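Local coordinates for autolysin E (Staphylococcus aureus, PDB 4PI8), which probably cleaves glycosidic bonds in the NAG-NAM glycan strands of peptidoglycan, as a lysozyme-clan autolysin that remodels the bacterial cell wall, at residues A[71-76]-A[97-102]; A[81-86]-A[158-163]; A[177-182]-A[203-208]. The protein carries 1 engineered substitution. All coordinates share one frame; numbering follows the deposited sequence. Where two conformers were deposited one is given.

Interaction 1 of 3, residues A[71-76]-A[97-102]; sequences NQLLKG and NVIYLV
Val-102 meets Leu-73 and Leu-74, two consecutive leucines in the last turn of helix 67-74. Its CG1 methyl does the touching: it lies 3.8 Å from Leu-74 CD2 and, more loosely, 4.5 Å from Leu-73 CB. Val-102 CG1 stands opposite the backbone N (chi1 164°), which turns this branch out of the helix toward both leucines. The Leu-74 side chain leaves its backbone at a slant to the partner segment, and it is the CD2 branch at its end that closes on the valine. Leu-73 starts out toward the partner segment; its CD1 reaches Ile-99 CG1 at 4.5 Å, one helical turn before Val-102. The contact is therefore purely apolar and lightly packed between these two segments, although buried, with one close methyl pair and two grazing ones. Asn-97, at the N-cap just before helix 98-108, caps it: its OD1 accepts from Tyr-100 N at 3.0 Å and only weakly from Ile-99 N. The two helices sit in the helical body of a lysozyme-clan domain. Phe-87 of helix 84-94 packs on both Leu-74 and Val-102, while Ser-211 and Phe-215 of helix 200-215 touch Leu-73.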
loop_
_atom_site.group_PDB
_atom_site.type_symbol
_atom_site.label_atom_id
_atom_site.label_comp_id
_atom_site.label_asym_id
_atom_site.label_seq_id
_atom_site.Cartn_x
_atom_site.Cartn_y
_atom_site.Cartn_z
ATOM N N ASN A 71 4.295 4.858 17.989
ATOM C CA ASN A 71 3.222 4.363 18.879
ATOM C C ASN A 71 2.148 5.390 19.100
ATOM O O ASN A 71 0.965 5.006 19.213
ATOM C CB ASN A 71 3.770 3.810 20.159
ATOM C CG ASN A 71 4.280 2.389 19.981
ATOM O OD1 ASN A 71 3.709 1.605 19.217
ATOM N ND2 ASN A 71 5.310 2.018 20.684
ATOM N N GLN A 72 2.479 6.672 19.087
ATOM C CA GLN A 72 1.406 7.708 19.124
ATOM C C GLN A 72 0.504 7.600 17.951
ATOM O O GLN A 72 -0.749 7.634 18.104
ATOM C CB GLN A 72 1.985 9.095 18.970
ATOM C CG GLN A 72 2.465 9.735 20.205
ATOM C CD GLN A 72 2.890 11.153 19.935
ATOM O OE1 GLN A 72 2.067 12.042 19.509
ATOM N NE2 GLN A 72 4.193 11.391 20.136
ATOM N N LEU A 73 1.032 7.392 16.741
ATOM C CA LEU A 73 0.188 7.183 15.567
ATOM C C LEU A 73 -0.668 5.982 15.691
ATOM O O LEU A 73 -1.717 5.959 15.123
ATOM C CB LEU A 73 1.016 7.093 14.270
ATOM C CG LEU A 73 1.710 8.339 13.773
ATOM C CD1 LEU A 73 2.447 7.987 12.507
ATOM C CD2 LEU A 73 0.667 9.428 13.499
ATOM N N LEU A 74 -0.200 4.904 16.320
ATOM C CA LEU A 74 -0.872 3.670 16.416
ATOM C C LEU A 74 -1.842 3.547 17.600
ATOM O O LEU A 74 -2.496 2.541 17.728
ATOM C CB LEU A 74 0.137 2.524 16.455
ATOM C CG LEU A 74 0.965 2.383 15.176
ATOM C CD1 LEU A 74 2.037 1.352 15.398
ATOM C CD2 LEU A 74 0.080 2.033 14.002
ATOM N N LYS A 75 -1.847 4.532 18.470
ATOM C CA LYS A 75 -2.776 4.530 19.633
ATOM C C LYS A 75 -4.222 4.477 19.133
ATOM O O LYS A 75 -4.636 5.211 18.218
ATOM C CB LYS A 75 -2.559 5.735 20.538
ATOM C CG LYS A 75 -3.107 5.543 21.947
ATOM C CD LYS A 75 -2.286 4.515 22.728
ATOM C CE LYS A 75 -2.825 4.226 24.109
ATOM N NZ LYS A 75 -1.791 3.403 24.799
ATOM N N GLY A 76 -4.992 3.547 19.686
ATOM C CA GLY A 76 -6.342 3.329 19.280
ATOM C C GLY A 76 -6.507 2.691 17.938
ATOM O O GLY A 76 -7.623 2.672 17.338
ATOM N N ASN A 97 9.803 3.927 4.226
ATOM C CA ASN A 97 9.254 5.076 5.018
ATOM C C ASN A 97 8.231 4.591 6.044
ATOM O O ASN A 97 7.229 4.006 5.626
ATOM C CB ASN A 97 8.714 6.082 4.029
ATOM C CG ASN A 97 8.109 7.307 4.656
ATOM O OD1 ASN A 97 7.300 7.216 5.593
ATOM N ND2 ASN A 97 8.311 8.449 4.049
ATOM N N VAL A 98 8.470 4.811 7.323
ATOM C CA VAL A 98 7.600 4.188 8.326
ATOM C C VAL A 98 6.237 4.876 8.387
ATOM O O VAL A 98 5.240 4.225 8.778
ATOM C CB VAL A 98 8.248 4.152 9.748
ATOM C CG1 VAL A 98 8.298 5.542 10.394
ATOM C CG2 VAL A 98 7.601 3.126 10.626
ATOM N N ILE A 99 6.180 6.155 8.043
ATOM C CA ILE A 99 4.872 6.816 8.015
ATOM C C ILE A 99 3.999 6.228 6.891
ATOM O O ILE A 99 2.791 6.005 7.062
ATOM C CB ILE A 99 4.983 8.316 7.996
ATOM C CG1 ILE A 99 5.465 8.855 9.348
ATOM C CG2 ILE A 99 3.673 8.962 7.590
ATOM C CD1 ILE A 99 5.816 10.319 9.377
ATOM N N TYR A 100 4.602 5.993 5.725
ATOM C CA TYR A 100 3.933 5.295 4.662
ATOM C C TYR A 100 3.501 3.935 5.143
ATOM O O TYR A 100 2.340 3.540 4.941
ATOM C CB TYR A 100 4.869 5.182 3.436
ATOM C CG TYR A 100 4.520 3.985 2.603
ATOM C CD1 TYR A 100 3.310 3.884 1.948
ATOM C CD2 TYR A 100 5.361 2.874 2.589
ATOM C CE1 TYR A 100 2.951 2.732 1.303
ATOM C CE2 TYR A 100 5.031 1.716 1.918
ATOM C CZ TYR A 100 3.796 1.628 1.344
ATOM O OH TYR A 100 3.431 0.430 0.748
ATOM N N LEU A 101 4.384 3.180 5.801
ATOM C CA LEU A 101 4.079 1.813 6.166
ATOM C C LEU A 101 2.886 1.757 7.131
ATOM O O LEU A 101 1.952 0.938 6.952
ATOM C CB LEU A 101 5.286 1.126 6.788
ATOM C CG LEU A 101 5.316 -0.374 6.797
ATOM C CD1 LEU A 101 5.260 -0.989 5.407
ATOM C CD2 LEU A 101 6.560 -0.792 7.560
ATOM N N VAL A 102 2.887 2.614 8.133
ATOM C CA VAL A 102 1.797 2.708 9.081
ATOM C C VAL A 102 0.546 3.073 8.341
ATOM O O VAL A 102 -0.537 2.513 8.586
ATOM C CB VAL A 102 2.112 3.727 10.199
ATOM C CG1 VAL A 102 0.843 4.102 10.950
ATOM C CG2 VAL A 102 3.207 3.137 11.143
#

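Interaction 2 of 3, residues A[81-86]-A[158-163]; sequences ENRGKV and KAIIGG
Val-86 sets its CG1 methyl against two neighbouring isoleucines, Ile-160 and Ile-161, where the first turn of helix 84-94 meets helix 156-172 in the all-helical part of this lysozyme-like domain. This is the tight end of the contact. Val-86 CG1 is 3.9 Å from Ile-160 CG2 and 3.8 Å from Ile-161 CD1, so one methyl is shared between residues that leave the partner helix in different directions. Ile-160 slants across the valine, whereas Ile-161 runs at about a right angle to it. Val-86 and Ile-160 are both buried, and Phe-87 and Phe-130 also pack on Ile-160.

The other end is smaller and nearer the solvent, though no less close. There Arg-83, the N-cap residue of helix 84-94, lays the aliphatic part of its side chain over the far tip of Ile-160: Ile-160 CD1 is 3.9 Å from Arg-83 CB and just as far from Arg-83 CD. The arginine is extended from CG to NE, which carries its guanidinium group past the isoleucine to polar partners elsewhere. NE donates to Ile-79 O, and NH1 forms a salt bridge with Asp-157, the residue just before 158-163. These two anchors on the head group probably help hold the methylenes over the methyl, although Arg-83 remains partly exposed.

Ile-161 is also only partly covered by the protein, and it leans sidelong to the partner segment before its end turns in. Both of its torsions lie near -60° (chi2 -59°), a bent shape that swings the delta methyl back toward helix 84-94. As a result Ile-161 CD1 also rests 3.7 Å from the backbone carbonyl oxygen of Val-86.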
loop_
_atom_site.group_PDB
_atom_site.type_symbol
_atom_site.label_atom_id
_atom_site.label_comp_id
_atom_site.label_asym_id
_atom_site.label_seq_id
_atom_site.Cartn_x
_atom_site.Cartn_y
_atom_site.Cartn_z
ATOM N N GLU A 81 -1.987 -1.271 17.529
ATOM C CA GLU A 81 -1.613 -0.487 18.660
ATOM C C GLU A 81 -0.407 -1.091 19.371
ATOM O O GLU A 81 -0.311 -2.314 19.565
ATOM C CB GLU A 81 -2.797 -0.354 19.634
ATOM C CG GLU A 81 -2.502 0.480 20.872
ATOM C CD GLU A 81 -3.741 0.646 21.733
ATOM O OE1 GLU A 81 -4.105 -0.312 22.413
ATOM O OE2 GLU A 81 -4.401 1.681 21.619
ATOM N N ASN A 82 0.544 -0.224 19.739
ATOM C CA ASN A 82 1.707 -0.592 20.484
ATOM C C ASN A 82 2.601 -1.542 19.719
ATOM O O ASN A 82 3.370 -2.299 20.312
ATOM C CB ASN A 82 1.336 -1.093 21.924
ATOM C CG ASN A 82 1.126 0.066 22.903
ATOM O OD1 ASN A 82 0.296 -0.007 23.819
ATOM N ND2 ASN A 82 1.776 1.185 22.632
ATOM N N ARG A 83 2.580 -1.498 18.375
ATOM C CA ARG A 83 3.506 -2.282 17.540
ATOM C C ARG A 83 4.519 -1.358 16.800
ATOM O O ARG A 83 5.187 -1.796 15.839
ATOM C CB ARG A 83 2.818 -3.197 16.530
ATOM C CG ARG A 83 1.914 -4.181 17.336
ATOM C CD ARG A 83 1.423 -5.309 16.470
ATOM N NE ARG A 83 0.476 -6.147 17.205
ATOM C CZ ARG A 83 0.827 -7.185 17.940
ATOM N NH1 ARG A 83 2.065 -7.553 18.056
ATOM N NH2 ARG A 83 -0.114 -7.804 18.657
ATOM N N GLY A 84 4.710 -0.156 17.340
ATOM C CA GLY A 84 5.637 0.787 16.695
ATOM C C GLY A 84 7.075 0.289 16.635
ATOM O O GLY A 84 7.765 0.572 15.657
ATOM N N LYS A 85 7.539 -0.467 17.640
ATOM C CA LYS A 85 8.887 -1.025 17.594
ATOM C C LYS A 85 9.119 -1.807 16.335
ATOM O O LYS A 85 10.190 -1.758 15.721
ATOM C CB LYS A 85 9.115 -1.951 18.826
ATOM C CG LYS A 85 10.239 -2.993 18.818
ATOM C CD LYS A 85 10.035 -4.303 19.573
ATOM C CE LYS A 85 11.371 -4.993 19.839
ATOM N NZ LYS A 85 11.575 -5.424 21.245
ATOM N N VAL A 86 8.112 -2.609 15.948
ATOM C CA VAL A 86 8.263 -3.500 14.827
ATOM C C VAL A 86 8.142 -2.776 13.459
ATOM O O VAL A 86 8.834 -3.073 12.507
ATOM C CB VAL A 86 7.286 -4.659 14.973
ATOM C CG1 VAL A 86 7.376 -5.546 13.808
ATOM C CG2 VAL A 86 7.635 -5.444 16.257
ATOM N N LYS A 158 5.240 -10.635 12.479
ATOM C CA LYS A 158 5.750 -11.246 11.270
ATOM C C LYS A 158 5.040 -10.650 10.009
ATOM O O LYS A 158 5.684 -10.467 8.970
ATOM C CB LYS A 158 5.606 -12.756 11.213
ATOM C CG LYS A 158 6.602 -13.417 12.152
ATOM C CD LYS A 158 6.188 -14.852 12.394
ATOM C CE LYS A 158 7.244 -15.540 13.261
ATOM N NZ LYS A 158 8.513 -15.782 12.516
ATOM N N ALA A 159 3.761 -10.306 10.139
ATOM C CA ALA A 159 3.031 -9.651 9.019
ATOM C C ALA A 159 3.518 -8.229 8.786
ATOM O O ALA A 159 3.545 -7.798 7.614
ATOM C CB ALA A 159 1.574 -9.664 9.304
ATOM N N ILE A 160 3.958 -7.538 9.830
ATOM C CA ILE A 160 4.496 -6.167 9.644
ATOM C C ILE A 160 5.836 -6.245 8.909
ATOM O O ILE A 160 6.089 -5.606 7.889
ATOM C CB ILE A 160 4.653 -5.468 10.999
ATOM C CG1 ILE A 160 3.268 -5.197 11.575
ATOM C CG2 ILE A 160 5.387 -4.137 10.812
ATOM C CD1 ILE A 160 3.249 -4.885 13.068
ATOM N N ILE A 161 6.769 -7.048 9.415
ATOM C CA ILE A 161 8.085 -7.198 8.799
ATOM C C ILE A 161 7.927 -7.735 7.402
ATOM O O ILE A 161 8.624 -7.258 6.477
ATOM C CB ILE A 161 9.040 -8.133 9.625
ATOM C CG1 ILE A 161 9.310 -7.559 10.994
ATOM C CG2 ILE A 161 10.333 -8.464 8.856
ATOM C CD1 ILE A 161 9.939 -6.229 11.021
ATOM N N GLY A 162 7.125 -8.789 7.249
ATOM C CA GLY A 162 7.016 -9.426 5.946
ATOM C C GLY A 162 6.344 -8.518 4.892
ATOM O O GLY A 162 6.721 -8.578 3.722
ATOM N N GLY A 163 5.365 -7.727 5.300
ATOM C CA GLY A 163 4.748 -6.804 4.409
ATOM C C GLY A 163 5.771 -5.825 3.902
ATOM O O GLY A 163 5.833 -5.551 2.702
#

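Interaction 3 of 3, residues A[177-182]-A[203-208]; sequences LNLYQM and KIAKLM
Leu-179 reaches across to Ile-204, Ala-205 and Met-208, and it is the one residue of 177-182 that touches 203-208. Its CB points toward 203-208 without touching it, serving as the stem of the contact. CG stands opposite the carbonyl carbon (chi1 -65°) and carries the fork forward. There the two branches divide the work. CD1 enters between three residues spaced along one side of the helix: it lies 4.0 Å from Ile-204 CG2, 4.1 Å from Ala-205 CB and 4.1 Å from Met-208 SD. It even reaches the backbone, 3.9 Å from Ala-205 N. CD2 rests at 4.0 Å from the same Ile-204 CG2, so the leucine fork straddles the gamma methyl of the isoleucine.

Leu-179 opens helix 179-184, whose start is shaped by a capping box. Asn-178, the N-cap residue, offers OD1 to Gln-181 N in a nearly straight bond of 2.8 Å (164° at the hydrogen), with the donor almost in line with the C=O bond. In return Gln-181 OE1 accepts weakly from Asn-178 N and more firmly from Leu-177 N, 2.9 Å away, which approaches from above the amide plane. These bonds tie down the residues on both sides of Leu-179. Trp-200 and Ala-201, a turn earlier on the partner helix, also pack on its side chain.

Met-208 meets the leucine with its sulfur; the bend at the last torsion (chi3 66°) carries CE off toward Tyr-100 of helix 98-108. The same helix supplies Ser-103, which touches Met-208, and the side chain of Ile-204 lies about 10 Å from the bound N-acetylmuramic acid.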
loop_
_atom_site.group_PDB
_atom_site.type_symbol
_atom_site.label_atom_id
_atom_site.label_comp_id
_atom_site.label_asym_id
_atom_site.label_seq_id
_atom_site.Cartn_x
_atom_site.Cartn_y
_atom_site.Cartn_z
ATOM N N LEU A 177 8.337 3.565 -6.799
ATOM C CA LEU A 177 8.933 4.216 -5.648
ATOM C C LEU A 177 7.997 5.152 -4.923
ATOM O O LEU A 177 8.392 5.704 -3.880
ATOM C CB LEU A 177 10.167 5.035 -6.093
ATOM C CG LEU A 177 11.170 4.328 -6.997
ATOM C CD1 LEU A 177 12.339 5.339 -7.205
ATOM C CD2 LEU A 177 11.631 3.072 -6.324
ATOM N N ASN A 178 6.850 5.415 -5.484
ATOM C CA ASN A 178 5.838 6.267 -4.861
ATOM C C ASN A 178 4.482 5.674 -5.045
ATOM O O ASN A 178 4.295 4.670 -5.785
ATOM C CB ASN A 178 5.993 7.703 -5.318
ATOM C CG ASN A 178 5.666 7.917 -6.765
ATOM O OD1 ASN A 178 4.782 7.294 -7.346
ATOM N ND2 ASN A 178 6.381 8.907 -7.351
ATOM N N LEU A 179 3.479 6.212 -4.334
ATOM C CA LEU A 179 2.178 5.610 -4.395
ATOM C C LEU A 179 1.566 5.553 -5.789
ATOM O O LEU A 179 0.917 4.614 -6.202
ATOM C CB LEU A 179 1.185 6.290 -3.416
ATOM C CG LEU A 179 1.524 6.130 -1.918
ATOM C CD1 LEU A 179 0.711 7.131 -1.133
ATOM C CD2 LEU A 179 1.340 4.740 -1.393
ATOM N N TYR A 180 1.727 6.679 -6.493
ATOM C CA TYR A 180 1.233 6.757 -7.883
ATOM C C TYR A 180 1.788 5.609 -8.749
ATOM O O TYR A 180 1.056 4.982 -9.478
ATOM C CB TYR A 180 1.587 8.111 -8.519
ATOM C CG TYR A 180 0.913 8.277 -9.862
ATOM C CD1 TYR A 180 -0.392 8.698 -9.966
ATOM C CD2 TYR A 180 1.563 7.969 -11.034
ATOM C CE1 TYR A 180 -1.037 8.785 -11.183
ATOM C CE2 TYR A 180 0.898 8.046 -12.257
ATOM C CZ TYR A 180 -0.375 8.466 -12.320
ATOM O OH TYR A 180 -1.041 8.511 -13.565
ATOM N N GLN A 181 3.093 5.409 -8.642
ATOM C CA GLN A 181 3.731 4.339 -9.420
ATOM C C GLN A 181 3.290 2.970 -8.973
ATOM O O GLN A 181 3.132 2.053 -9.790
ATOM C CB GLN A 181 5.240 4.411 -9.411
ATOM C CG GLN A 181 5.809 5.664 -10.063
ATOM C CD GLN A 181 7.275 5.798 -9.800
ATOM O OE1 GLN A 181 7.759 5.633 -8.679
ATOM N NE2 GLN A 181 8.048 6.071 -10.864
ATOM N N MET A 182 3.120 2.770 -7.663
ATOM C CA MET A 182 2.637 1.481 -7.149
ATOM C C MET A 182 1.247 1.199 -7.696
ATOM O O MET A 182 0.910 0.022 -7.971
ATOM C CB MET A 182 2.628 1.494 -5.615
ATOM C CG MET A 182 4.015 1.478 -5.013
ATOM S SD MET A 182 4.024 1.616 -3.213
ATOM C CE MET A 182 3.459 -0.028 -2.763
ATOM N N LYS A 203 -6.119 7.595 -0.379
ATOM C CA LYS A 203 -6.438 7.233 1.007
ATOM C C LYS A 203 -5.150 7.133 1.836
ATOM O O LYS A 203 -5.071 7.665 2.975
ATOM C CB LYS A 203 -7.200 5.954 1.110
ATOM C CG LYS A 203 -8.577 6.042 0.442
ATOM C CD LYS A 203 -9.233 4.662 0.300
ATOM C CE LYS A 203 -10.667 4.788 -0.226
ATOM N NZ LYS A 203 -11.262 3.465 -0.444
ATOM N N ILE A 204 -4.128 6.503 1.325
ATOM C CA ILE A 204 -2.874 6.352 2.072
ATOM C C ILE A 204 -2.221 7.717 2.196
ATOM O O ILE A 204 -1.718 8.097 3.266
ATOM C CB ILE A 204 -1.954 5.297 1.364
ATOM C CG1 ILE A 204 -2.635 3.941 1.376
ATOM C CG2 ILE A 204 -0.627 5.245 2.081
ATOM C CD1 ILE A 204 -1.919 2.903 0.578
ATOM N N ALA A 205 -2.196 8.477 1.110
ATOM C CA ALA A 205 -1.555 9.835 1.099
ATOM C C ALA A 205 -2.209 10.773 2.128
ATOM O O ALA A 205 -1.484 11.569 2.756
ATOM C CB ALA A 205 -1.625 10.457 -0.302
ATOM N N LYS A 206 -3.520 10.674 2.296
ATOM C CA LYS A 206 -4.207 11.564 3.248
ATOM C C LYS A 206 -3.697 11.309 4.648
ATOM O O LYS A 206 -3.390 12.233 5.420
ATOM C CB LYS A 206 -5.692 11.340 3.173
ATOM C CG LYS A 206 -6.437 12.299 4.100
ATOM C CD LYS A 206 -7.950 12.209 3.986
ATOM C CE LYS A 206 -8.483 10.890 4.501
ATOM N NZ LYS A 206 -8.268 10.659 5.954
ATOM N N LEU A 207 -3.582 10.055 5.031
ATOM C CA LEU A 207 -3.056 9.722 6.343
ATOM C C LEU A 207 -1.610 10.108 6.480
ATOM O O LEU A 207 -1.181 10.595 7.536
ATOM C CB LEU A 207 -3.220 8.232 6.669
ATOM C CG LEU A 207 -4.651 7.711 6.703
ATOM C CD1 LEU A 207 -4.626 6.269 7.182
ATOM C CD2 LEU A 207 -5.547 8.567 7.615
ATOM N N MET A 208 -0.805 9.914 5.439
ATOM C CA MET A 208 0.563 10.303 5.494
ATOM C C MET A 208 0.704 11.787 5.727
ATOM O O MET A 208 1.535 12.205 6.525
ATOM C CB MET A 208 1.316 9.974 4.200
ATOM C CG MET A 208 1.530 8.476 4.034
ATOM S SD MET A 208 2.343 8.053 2.465
ATOM C CE MET A 208 3.887 8.778 2.742
#

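How the interactions relate
All three contacts join helices through apolar side chains, but their settings differ. Interactions 1 and 2 are neighbours, with centres 10 Å apart: helix 84-94 supplies a segment to interaction 2 and Phe-87 to the flank of interaction 1. Backbone-directed polar bonds link them, Asn-71 OD1 to Gly-84 N and Glu-81 OE2 to Gly-76 N. Interaction 3 lies nearer the middle of the chain and is buried, as is interaction 1; Tyr-100 and Ile-99 of 97-102 bridge the two by packing on Leu-179, Met-182 and Met-208. Interaction 2 is partly open and alone brings a charged side chain into the contact. It stays about 8 Å from interaction 3 at the nearest atoms.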